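Local coordinates for 5'-tyrosyl-DNA phosphodiesterase (Caenorhabditis elegans, PDB 4FVA), which belongs to the endonuclease/exonuclease/phosphatase family of the DNase I-like clan and binds a magnesium ion, at residues A[17-22]-A[37-42]; A[56-61]-A[70-75]. All coordinates share one frame; numbering follows the deposited sequence.

Interaction 1 of 2, residues A[17-22]-A[37-42]. With MG (magnesium ion), chain F.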
loop_
_atom_site.group_PDB
_atom_site.type_symbol
_atom_site.label_atom_id
_atom_site.label_comp_id
_atom_site.label_asym_id
_atom_site.label_seq_id
_atom_site.Cartn_x
_atom_site.Cartn_y
_atom_site.Cartn_z
ATOM N N MET A 17 5.671 2.601 2.761
ATOM C CA MET A 17 4.463 2.764 3.556
ATOM C C MET A 17 3.270 2.572 2.632
ATOM O O MET A 17 3.316 2.991 1.470
ATOM C CB MET A 17 4.430 4.161 4.180
ATOM C CG MET A 17 3.164 4.461 4.985
ATOM S SD MET A 17 3.400 5.992 5.885
ATOM C CE MET A 17 1.708 6.398 6.302
ATOM N N SER A 18 2.224 1.904 3.128
ATOM C CA SER A 18 0.994 1.688 2.355
ATOM C C SER A 18 -0.227 1.994 3.211
ATOM O O SER A 18 -0.273 1.608 4.390
ATOM C CB SER A 18 0.920 0.256 1.831
ATOM O OG SER A 18 -0.278 0.047 1.099
ATOM N N TRP A 19 -1.222 2.659 2.627
ATOM C CA TRP A 19 -2.357 3.139 3.409
ATOM C C TRP A 19 -3.617 3.287 2.577
ATOM O O TRP A 19 -3.635 4.008 1.573
ATOM C CB TRP A 19 -2.009 4.496 4.028
ATOM C CG TRP A 19 -2.749 4.839 5.284
ATOM C CD1 TRP A 19 -3.770 4.127 5.881
ATOM C CD2 TRP A 19 -2.517 5.984 6.118
ATOM N NE1 TRP A 19 -4.174 4.764 7.027
ATOM C CE2 TRP A 19 -3.421 5.900 7.203
ATOM C CE3 TRP A 19 -1.627 7.064 6.059
ATOM C CZ2 TRP A 19 -3.451 6.857 8.228
ATOM C CZ3 TRP A 19 -1.661 8.020 7.073
ATOM C CH2 TRP A 19 -2.574 7.906 8.146
ATOM N N ASN A 20 -4.670 2.597 3.000
ATOM C CA ASN A 20 -5.991 2.855 2.451
ATOM C C ASN A 20 -6.536 4.027 3.237
ATOM O O ASN A 20 -6.784 3.899 4.443
ATOM C CB ASN A 20 -6.883 1.617 2.568
ATOM C CG ASN A 20 -8.305 1.876 2.110
ATOM O OD1 ASN A 20 -8.824 2.980 2.276
ATOM N ND2 ASN A 20 -8.937 0.861 1.519
ATOM N N ILE A 21 -6.694 5.171 2.573
ATOM C CA ILE A 21 -7.029 6.397 3.301
ATOM C C ILE A 21 -8.538 6.696 3.388
ATOM O O ILE A 21 -8.957 7.769 3.852
ATOM C CB ILE A 21 -6.240 7.614 2.777
ATOM C CG1 ILE A 21 -6.605 7.942 1.335
ATOM C CG2 ILE A 21 -4.693 7.377 2.957
ATOM C CD1 ILE A 21 -5.882 9.155 0.790
ATOM N N ASP A 22 -9.352 5.733 2.964
ATOM C CA ASP A 22 -10.789 5.832 3.209
ATOM C C ASP A 22 -11.347 7.127 2.632
ATOM O O ASP A 22 -12.140 7.814 3.284
ATOM C CB ASP A 22 -11.041 5.770 4.718
ATOM C CG ASP A 22 -12.478 5.415 5.080
ATOM O OD1 ASP A 22 -13.232 4.979 4.190
ATOM O OD2 ASP A 22 -12.841 5.567 6.273
ATOM N N ALA A 37 -1.581 13.660 5.386
ATOM C CA ALA A 37 -0.377 14.318 4.895
ATOM C C ALA A 37 0.574 14.620 6.052
ATOM O O ALA A 37 1.791 14.489 5.915
ATOM C CB ALA A 37 -0.724 15.581 4.117
ATOM N N HIS A 38 0.009 15.008 7.189
ATOM C CA HIS A 38 0.790 15.271 8.388
ATOM C C HIS A 38 1.597 14.050 8.834
ATOM O O HIS A 38 2.803 14.143 9.113
ATOM C CB HIS A 38 -0.138 15.722 9.516
ATOM C CG HIS A 38 0.576 16.268 10.708
ATOM N ND1 HIS A 38 1.031 15.469 11.737
ATOM C CD2 HIS A 38 0.910 17.538 11.043
ATOM C CE1 HIS A 38 1.620 16.224 12.648
ATOM N NE2 HIS A 38 1.556 17.483 12.251
ATOM N N ILE A 39 0.930 12.903 8.890
ATOM C CA ILE A 39 1.568 11.670 9.336
ATOM C C ILE A 39 2.664 11.224 8.361
ATOM O O ILE A 39 3.745 10.795 8.777
ATOM C CB ILE A 39 0.510 10.549 9.570
ATOM C CG1 ILE A 39 -0.214 10.800 10.899
ATOM C CG2 ILE A 39 1.175 9.178 9.583
ATOM C CD1 ILE A 39 -1.621 10.236 10.966
ATOM N N VAL A 40 2.382 11.348 7.070
ATOM C CA VAL A 40 3.366 11.056 6.028
ATOM C C VAL A 40 4.655 11.873 6.235
ATOM O O VAL A 40 5.750 11.330 6.203
ATOM C CB VAL A 40 2.802 11.334 4.600
ATOM C CG1 VAL A 40 3.915 11.231 3.538
ATOM C CG2 VAL A 40 1.660 10.383 4.273
ATOM N N LYS A 41 4.507 13.170 6.488
ATOM C CA LYS A 41 5.669 14.040 6.698
ATOM C C LYS A 41 6.463 13.638 7.942
ATOM O O LYS A 41 7.662 13.891 8.021
ATOM C CB LYS A 41 5.242 15.505 6.799
ATOM C CG LYS A 41 4.752 16.123 5.476
ATOM C CD LYS A 41 4.234 17.524 5.768
ATOM C CE LYS A 41 3.064 17.896 4.895
ATOM N NZ LYS A 41 2.703 19.334 5.114
ATOM N N ASN A 42 5.786 13.061 8.933
ATOM C CA ASN A 42 6.464 12.611 10.158
ATOM C C ASN A 42 7.113 11.223 10.072
ATOM O O ASN A 42 8.179 10.993 10.644
ATOM C CB ASN A 42 5.534 12.711 11.364
ATOM C CG ASN A 42 5.393 14.134 11.857
ATOM O OD1 ASN A 42 6.193 14.605 12.692
ATOM N ND2 ASN A 42 4.403 14.848 11.324
HETATM MG MG MG F . -13.598 3.120 2.774
HETATM O O HOH W 1 -11.371 2.529 3.746
HETATM O O HOH W 2 -16.096 3.652 2.781
#

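Interaction 2 of 2, residues A[56-61]-A[70-75]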
loop_
_atom_site.group_PDB
_atom_site.type_symbol
_atom_site.label_atom_id
_atom_site.label_comp_id
_atom_site.label_asym_id
_atom_site.label_seq_id
_atom_site.Cartn_x
_atom_site.Cartn_y
_atom_site.Cartn_z
ATOM N N ARG A 56 -12.102 14.711 -4.307
ATOM C CA ARG A 56 -12.572 15.681 -3.325
ATOM C C ARG A 56 -11.617 15.839 -2.149
ATOM O O ARG A 56 -11.254 14.856 -1.484
ATOM C CB ARG A 56 -13.959 15.285 -2.822
ATOM C CG ARG A 56 -14.507 16.185 -1.718
ATOM C CD ARG A 56 -15.846 15.652 -1.221
ATOM N NE ARG A 56 -16.106 16.065 0.158
ATOM C CZ ARG A 56 -16.773 15.323 1.037
ATOM N NH1 ARG A 56 -17.252 14.139 0.675
ATOM N NH2 ARG A 56 -16.954 15.760 2.275
ATOM N N ASP A 57 -11.231 17.082 -1.880
ATOM C CA ASP A 57 -10.368 17.389 -0.746
ATOM C C ASP A 57 -9.002 16.716 -0.883
ATOM O O ASP A 57 -8.393 16.310 0.108
ATOM C CB ASP A 57 -11.035 16.975 0.576
ATOM C CG ASP A 57 -12.225 17.867 0.934
ATOM O OD1 ASP A 57 -12.214 19.044 0.528
ATOM O OD2 ASP A 57 -13.158 17.394 1.628
ATOM N N LEU A 58 -8.520 16.617 -2.117
ATOM C CA LEU A 58 -7.239 15.975 -2.380
ATOM C C LEU A 58 -6.056 16.916 -2.088
ATOM O O LEU A 58 -4.908 16.472 -1.936
ATOM C CB LEU A 58 -7.215 15.483 -3.828
ATOM C CG LEU A 58 -5.990 14.706 -4.296
ATOM C CD1 LEU A 58 -5.861 13.380 -3.547
ATOM C CD2 LEU A 58 -6.117 14.456 -5.785
ATOM N N ALA A 59 -6.335 18.212 -1.969
ATOM C CA ALA A 59 -5.254 19.208 -1.876
ATOM C C ALA A 59 -4.121 18.865 -0.901
ATOM O O ALA A 59 -2.944 18.919 -1.267
ATOM C CB ALA A 59 -5.829 20.600 -1.546
ATOM N N PRO A 60 -4.472 18.490 0.342
ATOM C CA PRO A 60 -3.415 18.205 1.326
ATOM C C PRO A 60 -2.512 17.083 0.851
ATOM O O PRO A 60 -1.319 17.110 1.126
ATOM C CB PRO A 60 -4.197 17.777 2.578
ATOM C CG PRO A 60 -5.604 18.354 2.371
ATOM C CD PRO A 60 -5.823 18.278 0.887
ATOM N N ILE A 61 -3.080 16.123 0.132
ATOM C CA ILE A 61 -2.297 15.051 -0.450
ATOM C C ILE A 61 -1.464 15.557 -1.629
ATOM O O ILE A 61 -0.258 15.300 -1.721
ATOM C CB ILE A 61 -3.190 13.882 -0.901
ATOM C CG1 ILE A 61 -4.116 13.449 0.243
ATOM C CG2 ILE A 61 -2.345 12.736 -1.402
ATOM C CD1 ILE A 61 -3.378 13.002 1.482
ATOM N N ILE A 70 4.366 12.296 -7.574
ATOM C CA ILE A 70 3.090 11.628 -7.314
ATOM C C ILE A 70 2.512 11.053 -8.609
ATOM O O ILE A 70 2.328 11.776 -9.600
ATOM C CB ILE A 70 2.054 12.597 -6.710
ATOM C CG1 ILE A 70 2.617 13.303 -5.477
ATOM C CG2 ILE A 70 0.741 11.867 -6.383
ATOM C CD1 ILE A 70 1.648 14.282 -4.878
ATOM N N TYR A 71 2.200 9.755 -8.589
ATOM C CA TYR A 71 1.586 9.083 -9.727
ATOM C C TYR A 71 0.238 8.513 -9.309
ATOM O O TYR A 71 0.168 7.684 -8.406
ATOM C CB TYR A 71 2.516 7.998 -10.321
ATOM C CG TYR A 71 3.791 8.609 -10.864
ATOM C CD1 TYR A 71 3.844 9.056 -12.176
ATOM C CD2 TYR A 71 4.898 8.803 -10.057
ATOM C CE1 TYR A 71 4.974 9.665 -12.683
ATOM C CE2 TYR A 71 6.042 9.405 -10.550
ATOM C CZ TYR A 71 6.058 9.835 -11.875
ATOM O OH TYR A 71 7.166 10.431 -12.394
ATOM N N TYR A 72 -0.824 9.001 -9.950
ATOM C CA TYR A 72 -2.186 8.545 -9.684
ATOM C C TYR A 72 -2.579 7.476 -10.687
ATOM O O TYR A 72 -2.288 7.608 -11.870
ATOM C CB TYR A 72 -3.182 9.718 -9.738
ATOM C CG TYR A 72 -2.961 10.776 -8.668
ATOM C CD1 TYR A 72 -3.212 10.493 -7.326
ATOM C CD2 TYR A 72 -2.531 12.055 -8.995
ATOM C CE1 TYR A 72 -3.018 11.435 -6.348
ATOM C CE2 TYR A 72 -2.324 13.010 -8.016
ATOM C CZ TYR A 72 -2.576 12.692 -6.694
ATOM O OH TYR A 72 -2.382 13.634 -5.707
ATOM N N SER A 73 -3.257 6.432 -10.226
ATOM C CA SER A 73 -3.597 5.328 -11.110
ATOM C C SER A 73 -4.636 5.744 -12.144
ATOM O O SER A 73 -4.566 5.342 -13.307
ATOM C CB SER A 73 -4.140 4.134 -10.322
ATOM O OG SER A 73 -5.405 4.437 -9.720
ATOM N N ASN A 74 -5.593 6.567 -11.724
ATOM C CA ASN A 74 -6.788 6.796 -12.535
ATOM C C ASN A 74 -7.554 8.014 -12.037
ATOM O O ASN A 74 -8.746 7.923 -11.728
ATOM C CB ASN A 74 -7.692 5.555 -12.439
ATOM C CG ASN A 74 -8.732 5.489 -13.542
ATOM O OD1 ASN A 74 -8.629 6.184 -14.552
ATOM N ND2 ASN A 74 -9.752 4.656 -13.344
ATOM N N LYS A 75 -6.866 9.150 -11.968
ATOM C CA LYS A 75 -7.440 10.360 -11.398
ATOM C C LYS A 75 -8.720 10.740 -12.137
ATOM O O LYS A 75 -8.808 10.581 -13.361
ATOM C CB LYS A 75 -6.419 11.506 -11.421
ATOM C CG LYS A 75 -6.778 12.666 -10.504
ATOM C CD LYS A 75 -5.588 13.586 -10.250
ATOM C CE LYS A 75 -5.907 14.615 -9.165
ATOM N NZ LYS A 75 -7.083 15.469 -9.525
#

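Interaction 1 of 2, residues A[17-22]-A[37-42]
The indole of Trp19 meets Ile39 with the far edge of its six-membered ring: CH2 lies 3.8 Å from Ile39 CD1, which sits near the ring plane, while Trp19 CZ3 approaches Ile39 CG2 at 4.0 Å. One face of the ring carries CG2 of Ile21, 3.8 Å above the plane and well away from the ring centre, and at the pyrrole side NE1 is hydrogen-bonded to the backbone oxygen of His247. With its CG anti to the backbone N (chi1 -154°), the indole extends toward the helix and crosses the Ile39 side chain at about a right angle. Two residues back on the same side of the strand, Met17 runs out fully extended, and its CE ends 4.3 Å from Ile39 CG2, with Val40 CG2 slightly farther off. These contacts lay helix 29-43 against strand 13-20, the first strand of the beta-alpha-beta unit completed by strand 47-53; the two short segments run antiparallel (169°). At the end of the strand, Asn20 OD1 accepts from Asp22 N at 2.9 Å, an Asx turn that leads into the metal site. Glu52 and Asp165 hold the Asn20 ND2. Asp22 OD1 coordinates the magnesium ion at 2.4 Å, a site it shares with Glu52, and also receives a hydrogen bond from Lys205.

Interaction 2 of 2, residues A[56-61]-A[70-75]
Leu58 and Tyr72 approach from opposite directions, joining residues 56-61, around the short helix 59-62, to strand 68-72, an outermost strand of the six-stranded sheet in this DNase I-like fold. The leucine meets the phenol end of the tyrosine: its CD2 is 3.8 Å from Tyr72 OH and 4.1 Å from Tyr72 CZ, an oblique approach to the ring, and Leu58 CG also lies close to the hydroxyl. A chi1 of -177° swings the leucine branch away from its own backbone N and across toward the strand. The hydroxyl itself is engaged by Asp62, just beyond the segment, to which Tyr72 OH is hydrogen-bonded, so this polar end is anchored while carbon packs beside it. One face of the Tyr72 ring bears CG2 of Ile70, its neighbour two residues earlier on the strand, 3.4 Å above the plane and nearer the ring's margin than its middle. Ile70 also spans the contact, with its CD1 3.8 Å from the backbone oxygen of Ile61, and Ile61 CG2 comes only loosely near Tyr72 OH, at 4.4 Å. Tyr80 of strand 80-86 flanks both Leu58 and Lys75. The lysine chain is extended as far as CE and then bends (chi4 -59°); its ammonium makes a long, weak ion pair with Asp55. Leu58 and Lys75 reach toward each other tip to tip, and their end carbons, Leu58 CD2 and Lys75 CE, are tightly packed at 3.4 Å.

Overall arrangement
Both contacts reach the same six-stranded sheet, but at different depths. Interaction 1 is buried and packs helix 29-43 on an inner strand, 13-20, whose C-terminal end leads to the magnesium site; interaction 2 lies farther from the centre of the chain and joins the region of the short helix 59-62 to an edge strand of this sheet, 68-72, where it is only partly buried. Neither has a hydrogen bond between its segments. The first is wholly apolar across the interface, its polar groups gathered at the strand's C-terminal end and in the turn after it, whereas the second mixes aliphatic carbons with a phenol and an exposed lysine. Their centres lie 13 Å apart, and they meet directly where Ala37 CB packs 3.4 Å from Pro60 O.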